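Amidohydrolase (Brucella melitensis biovar Abortus, PDB 4F0L) probably acts as a metal-dependent deaminase of the amidohydrolase family, related to formimidoylglutamate deiminases, and binds a single iron ion here. Local coordinates at residues B[111-123]-B[325-337]. Numbering follows the deposited sequence.
Sequences LRLYVDMLEAGFT and GIGSDSNVLIGIG. With FE (Fe (III) ion), chain E.
Ile-336 lies over one face of the Phe-122 ring. Its CG1 sits 3.8 Å from the ring centroid, 20° off the normal, a CH-pi contact displaced toward the rim. Ile-326 comes to the ring edge instead, with CD1 3.9 Å from Phe-122 CE1. Beyond the ring, Ile-336 CD1 reaches the carbonyl oxygens of Ala-120 and Gly-121. Ile-334 packs with both branches. CG2, anti to the backbone N, rests against Met-117 and Ala-120 CB. CG1 stands beside the backbone N, anti to the carbonyl carbon, and carries CD1 to 3.8 Å from Leu-113 CD1. Both methyls of Leu-113 lie over the same face of the Asn-331 amide, CD2 near ND2 and CD1 near OD1. The extended chain of Met-117 brings CE to 3.5 Å from Asn-331 OD1. That oxygen is buried and has no polar partner in the model, whereas ND2 bonds to Ser-66 OG.

Both segments belong to the TIM-barrel fold of the amidohydrolases. Residues 111-123 run from a helix into a barrel strand, and residues 325-337 run from the end of strand 323-326 through a loop into helix 336-351. Gly-121, at positive phi, ends the first helix in a Schellman motif. Gly-335 is the N-cap of the second. A water bridges these ends, donating to Ala-120 O at 2.6 Å and accepting from Ile-336 N at 2.9 Å. Asp-116, beside Ile-334, is held by Tyr-71 OH through OD2. On the loop's far side Asp-329 OD1 binds the iron(III) at 2.4 Å, with His-65, His-67 and His-241 completing the protein ligands.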
loop_
_atom_site.group_PDB
_atom_site.type_symbol
_atom_site.label_atom_id
_atom_site.label_comp_id
_atom_site.label_asym_id
_atom_site.label_seq_id
_atom_site.Cartn_x
_atom_site.Cartn_y
_atom_site.Cartn_z
ATOM N N LEU B 111 -4.417 -9.113 -21.604
ATOM C CA LEU B 111 -3.021 -9.529 -21.694
ATOM C C LEU B 111 -2.126 -8.689 -20.799
ATOM O O LEU B 111 -1.337 -9.248 -20.002
ATOM C CB LEU B 111 -2.503 -9.553 -23.139
ATOM C CG LEU B 111 -1.008 -9.885 -23.303
ATOM C CD1 LEU B 111 -0.695 -11.261 -22.751
ATOM C CD2 LEU B 111 -0.558 -9.757 -24.761
ATOM N N ARG B 112 -2.244 -7.363 -20.880
ATOM C CA ARG B 112 -1.349 -6.505 -20.113
ATOM C C ARG B 112 -1.599 -6.648 -18.613
ATOM O O ARG B 112 -0.665 -6.578 -17.816
ATOM C CB ARG B 112 -1.481 -5.047 -20.551
ATOM C CG ARG B 112 -0.485 -4.101 -19.924
ATOM C CD ARG B 112 0.950 -4.472 -20.320
ATOM N NE ARG B 112 1.991 -3.713 -19.616
ATOM C CZ ARG B 112 2.437 -3.982 -18.376
ATOM N NH1 ARG B 112 1.966 -4.989 -17.666
ATOM N NH2 ARG B 112 3.369 -3.220 -17.845
ATOM N N LEU B 113 -2.849 -6.855 -18.241
ATOM C CA LEU B 113 -3.194 -7.190 -16.855
ATOM C C LEU B 113 -2.563 -8.483 -16.358
ATOM O O LEU B 113 -1.987 -8.539 -15.249
ATOM C CB LEU B 113 -4.690 -7.320 -16.719
ATOM C CG LEU B 113 -5.149 -7.886 -15.377
ATOM C CD1 LEU B 113 -4.683 -7.017 -14.220
ATOM C CD2 LEU B 113 -6.676 -8.145 -15.349
ATOM N N TYR B 114 -2.653 -9.519 -17.180
ATOM C CA TYR B 114 -2.120 -10.812 -16.761
ATOM C C TYR B 114 -0.594 -10.758 -16.693
ATOM O O TYR B 114 0.010 -11.402 -15.835
ATOM C CB TYR B 114 -2.652 -11.968 -17.647
ATOM C CG TYR B 114 -4.179 -12.146 -17.610
ATOM C CD1 TYR B 114 -4.942 -11.727 -16.514
ATOM C CD2 TYR B 114 -4.854 -12.737 -18.663
ATOM C CE1 TYR B 114 -6.319 -11.868 -16.495
ATOM C CE2 TYR B 114 -6.207 -12.899 -18.637
ATOM C CZ TYR B 114 -6.943 -12.463 -17.559
ATOM O OH TYR B 114 -8.314 -12.603 -17.523
ATOM N N VAL B 115 0.042 -9.969 -17.565
ATOM C CA VAL B 115 1.473 -9.734 -17.434
ATOM C C VAL B 115 1.808 -9.052 -16.089
ATOM O O VAL B 115 2.740 -9.446 -15.370
ATOM C CB VAL B 115 2.018 -8.926 -18.618
ATOM C CG1 VAL B 115 3.355 -8.254 -18.257
ATOM C CG2 VAL B 115 2.124 -9.807 -19.872
ATOM N N ASP B 116 1.063 -8.007 -15.764
ATOM C CA ASP B 116 1.227 -7.309 -14.488
ATOM C C ASP B 116 1.037 -8.303 -13.289
ATOM O O ASP B 116 1.836 -8.345 -12.342
ATOM C CB ASP B 116 0.187 -6.179 -14.455
ATOM C CG ASP B 116 0.686 -4.932 -13.803
ATOM O OD1 ASP B 116 1.372 -5.100 -12.767
ATOM O OD2 ASP B 116 0.334 -3.792 -14.282
ATOM N N MET B 117 -0.017 -9.116 -13.341
ATOM C CA MET B 117 -0.247 -10.132 -12.285
ATOM C C MET B 117 0.925 -11.103 -12.193
ATOM O O MET B 117 1.405 -11.373 -11.119
ATOM C CB MET B 117 -1.521 -10.927 -12.560
ATOM C CG MET B 117 -2.814 -10.131 -12.319
ATOM S SD MET B 117 -4.253 -11.166 -12.627
ATOM C CE MET B 117 -5.600 -10.137 -12.021
ATOM N N LEU B 118 1.385 -11.620 -13.333
ATOM C CA LEU B 118 2.526 -12.552 -13.342
ATOM C C LEU B 118 3.763 -11.897 -12.730
ATOM O O LEU B 118 4.429 -12.504 -11.897
ATOM C CB LEU B 118 2.824 -13.077 -14.753
ATOM C CG LEU B 118 1.919 -14.215 -15.242
ATOM C CD1 LEU B 118 1.981 -14.430 -16.744
ATOM C CD2 LEU B 118 2.321 -15.534 -14.522
ATOM N N GLU B 119 4.038 -10.654 -13.100
ATOM C CA GLU B 119 5.169 -9.918 -12.541
ATOM C C GLU B 119 5.055 -9.666 -11.007
ATOM O O GLU B 119 6.046 -9.558 -10.308
ATOM C CB GLU B 119 5.397 -8.617 -13.298
ATOM C CG GLU B 119 5.910 -8.792 -14.727
ATOM C CD GLU B 119 6.253 -7.451 -15.402
ATOM O OE1 GLU B 119 6.010 -6.391 -14.758
ATOM O OE2 GLU B 119 6.791 -7.455 -16.557
ATOM N N ALA B 120 3.837 -9.693 -10.499
ATOM C CA ALA B 120 3.590 -9.562 -9.092
ATOM C C ALA B 120 3.598 -10.934 -8.361
ATOM O O ALA B 120 3.426 -10.962 -7.144
ATOM C CB ALA B 120 2.246 -8.858 -8.876
ATOM N N GLY B 121 3.734 -12.045 -9.092
ATOM C CA GLY B 121 3.846 -13.357 -8.460
ATOM C C GLY B 121 2.532 -14.132 -8.406
ATOM O O GLY B 121 2.421 -15.119 -7.660
ATOM N N PHE B 122 1.501 -13.665 -9.120
ATOM C CA PHE B 122 0.270 -14.434 -9.232
ATOM C C PHE B 122 0.408 -15.358 -10.431
ATOM O O PHE B 122 0.721 -14.890 -11.529
ATOM C CB PHE B 122 -0.939 -13.529 -9.488
ATOM C CG PHE B 122 -1.269 -12.605 -8.366
ATOM C CD1 PHE B 122 -1.996 -13.047 -7.280
ATOM C CD2 PHE B 122 -0.903 -11.251 -8.426
ATOM C CE1 PHE B 122 -2.368 -12.167 -6.278
ATOM C CE2 PHE B 122 -1.244 -10.382 -7.431
ATOM C CZ PHE B 122 -1.979 -10.837 -6.347
ATOM N N THR B 123 0.131 -16.654 -10.247
ATOM C CA THR B 123 0.333 -17.678 -11.282
ATOM C C THR B 123 -0.951 -18.223 -11.918
ATOM O O THR B 123 -0.901 -18.996 -12.893
ATOM C CB THR B 123 1.132 -18.849 -10.717
ATOM O OG1 THR B 123 0.553 -19.306 -9.475
ATOM C CG2 THR B 123 2.593 -18.403 -10.466
ATOM N N GLY B 325 -8.787 -16.506 -0.086
ATOM C CA GLY B 325 -7.818 -16.067 -1.067
ATOM C C GLY B 325 -7.963 -14.574 -1.374
ATOM O O GLY B 325 -8.862 -13.882 -0.850
ATOM N N ILE B 326 -7.086 -14.076 -2.230
ATOM C CA ILE B 326 -7.094 -12.680 -2.616
ATOM C C ILE B 326 -7.273 -12.499 -4.104
ATOM O O ILE B 326 -6.778 -13.302 -4.919
ATOM C CB ILE B 326 -5.812 -11.927 -2.187
ATOM C CG1 ILE B 326 -4.547 -12.670 -2.667
ATOM C CG2 ILE B 326 -5.821 -11.715 -0.668
ATOM C CD1 ILE B 326 -3.252 -11.879 -2.491
ATOM N N GLY B 327 -8.003 -11.436 -4.441
ATOM C CA GLY B 327 -8.210 -11.036 -5.807
ATOM C C GLY B 327 -8.058 -9.544 -6.026
ATOM O O GLY B 327 -8.522 -8.735 -5.225
ATOM N N SER B 328 -7.446 -9.185 -7.149
ATOM C CA SER B 328 -7.234 -7.773 -7.491
ATOM C C SER B 328 -8.531 -7.061 -7.918
ATOM O O SER B 328 -8.618 -5.841 -7.855
ATOM C CB SER B 328 -6.207 -7.681 -8.599
ATOM O OG SER B 328 -4.943 -8.131 -8.156
ATOM N N ASP B 329 -9.501 -7.834 -8.389
ATOM C CA ASP B 329 -10.912 -7.388 -8.516
ATOM C C ASP B 329 -11.042 -6.244 -9.528
ATOM O O ASP B 329 -11.151 -6.525 -10.736
ATOM C CB ASP B 329 -11.506 -7.059 -7.137
ATOM C CG ASP B 329 -13.017 -6.706 -7.184
ATOM O OD1 ASP B 329 -13.651 -6.806 -8.259
ATOM O OD2 ASP B 329 -13.590 -6.366 -6.134
ATOM N N SER B 330 -11.029 -4.992 -9.068
ATOM C CA SER B 330 -11.121 -3.832 -9.972
ATOM C C SER B 330 -9.832 -3.653 -10.716
ATOM O O SER B 330 -9.756 -2.908 -11.721
ATOM C CB SER B 330 -11.439 -2.517 -9.215
ATOM O OG SER B 330 -10.336 -2.104 -8.407
ATOM N N ASN B 331 -8.794 -4.330 -10.226
ATOM C CA ASN B 331 -7.471 -4.275 -10.888
ATOM C C ASN B 331 -6.880 -2.867 -10.897
ATOM O O ASN B 331 -6.035 -2.508 -11.768
ATOM C CB ASN B 331 -7.543 -4.907 -12.279
ATOM C CG ASN B 331 -7.816 -6.432 -12.200
ATOM O OD1 ASN B 331 -7.175 -7.115 -11.447
ATOM N ND2 ASN B 331 -8.751 -6.946 -12.985
ATOM N N VAL B 332 -7.267 -2.065 -9.899
ATOM C CA VAL B 332 -6.723 -0.686 -9.758
ATOM C C VAL B 332 -5.227 -0.704 -9.418
ATOM O O VAL B 332 -4.435 0.171 -9.886
ATOM C CB VAL B 332 -7.512 0.159 -8.725
ATOM C CG1 VAL B 332 -7.483 -0.453 -7.289
ATOM C CG2 VAL B 332 -6.996 1.593 -8.695
ATOM N N LEU B 333 -4.814 -1.693 -8.639
ATOM C CA LEU B 333 -3.399 -1.786 -8.194
ATOM C C LEU B 333 -3.075 -3.254 -7.928
ATOM O O LEU B 333 -3.794 -3.910 -7.168
ATOM C CB LEU B 333 -3.131 -0.937 -6.909
ATOM C CG LEU B 333 -1.648 -0.895 -6.375
ATOM C CD1 LEU B 333 -0.696 -0.561 -7.468
ATOM C CD2 LEU B 333 -1.403 0.155 -5.314
ATOM N N ILE B 334 -2.027 -3.755 -8.569
ATOM C CA ILE B 334 -1.726 -5.191 -8.627
ATOM C C ILE B 334 -0.522 -5.521 -7.710
ATOM O O ILE B 334 0.545 -5.032 -7.945
ATOM C CB ILE B 334 -1.368 -5.655 -10.072
ATOM C CG1 ILE B 334 -2.424 -5.229 -11.104
ATOM C CG2 ILE B 334 -1.154 -7.180 -10.091
ATOM C CD1 ILE B 334 -3.867 -5.621 -10.761
ATOM N N GLY B 335 -0.730 -6.316 -6.658
ATOM C CA GLY B 335 0.362 -6.715 -5.782
ATOM C C GLY B 335 -0.034 -7.659 -4.665
ATOM O O GLY B 335 -1.073 -7.485 -4.034
ATOM N N ILE B 336 0.783 -8.676 -4.421
ATOM C CA ILE B 336 0.496 -9.617 -3.318
ATOM C C ILE B 336 0.728 -8.882 -2.015
ATOM O O ILE B 336 -0.080 -8.976 -1.113
ATOM C CB ILE B 336 1.388 -10.882 -3.395
ATOM C CG1 ILE B 336 1.019 -11.741 -4.622
ATOM C CG2 ILE B 336 1.336 -11.640 -2.081
ATOM C CD1 ILE B 336 1.896 -12.957 -4.874
ATOM N N GLY B 337 1.838 -8.176 -1.910
ATOM C CA GLY B 337 2.122 -7.379 -0.706
ATOM C C GLY B 337 1.032 -6.344 -0.440
ATOM O O GLY B 337 0.550 -6.173 0.685
HETATM FE FE FE E . -15.763 -8.017 -8.299
HETATM O O HOH W 1 3.423 -8.902 -5.563
HETATM O O HOH W 2 -16.019 -6.868 -6.469
HETATM O O HOH W 3 -16.712 -6.023 -8.849
#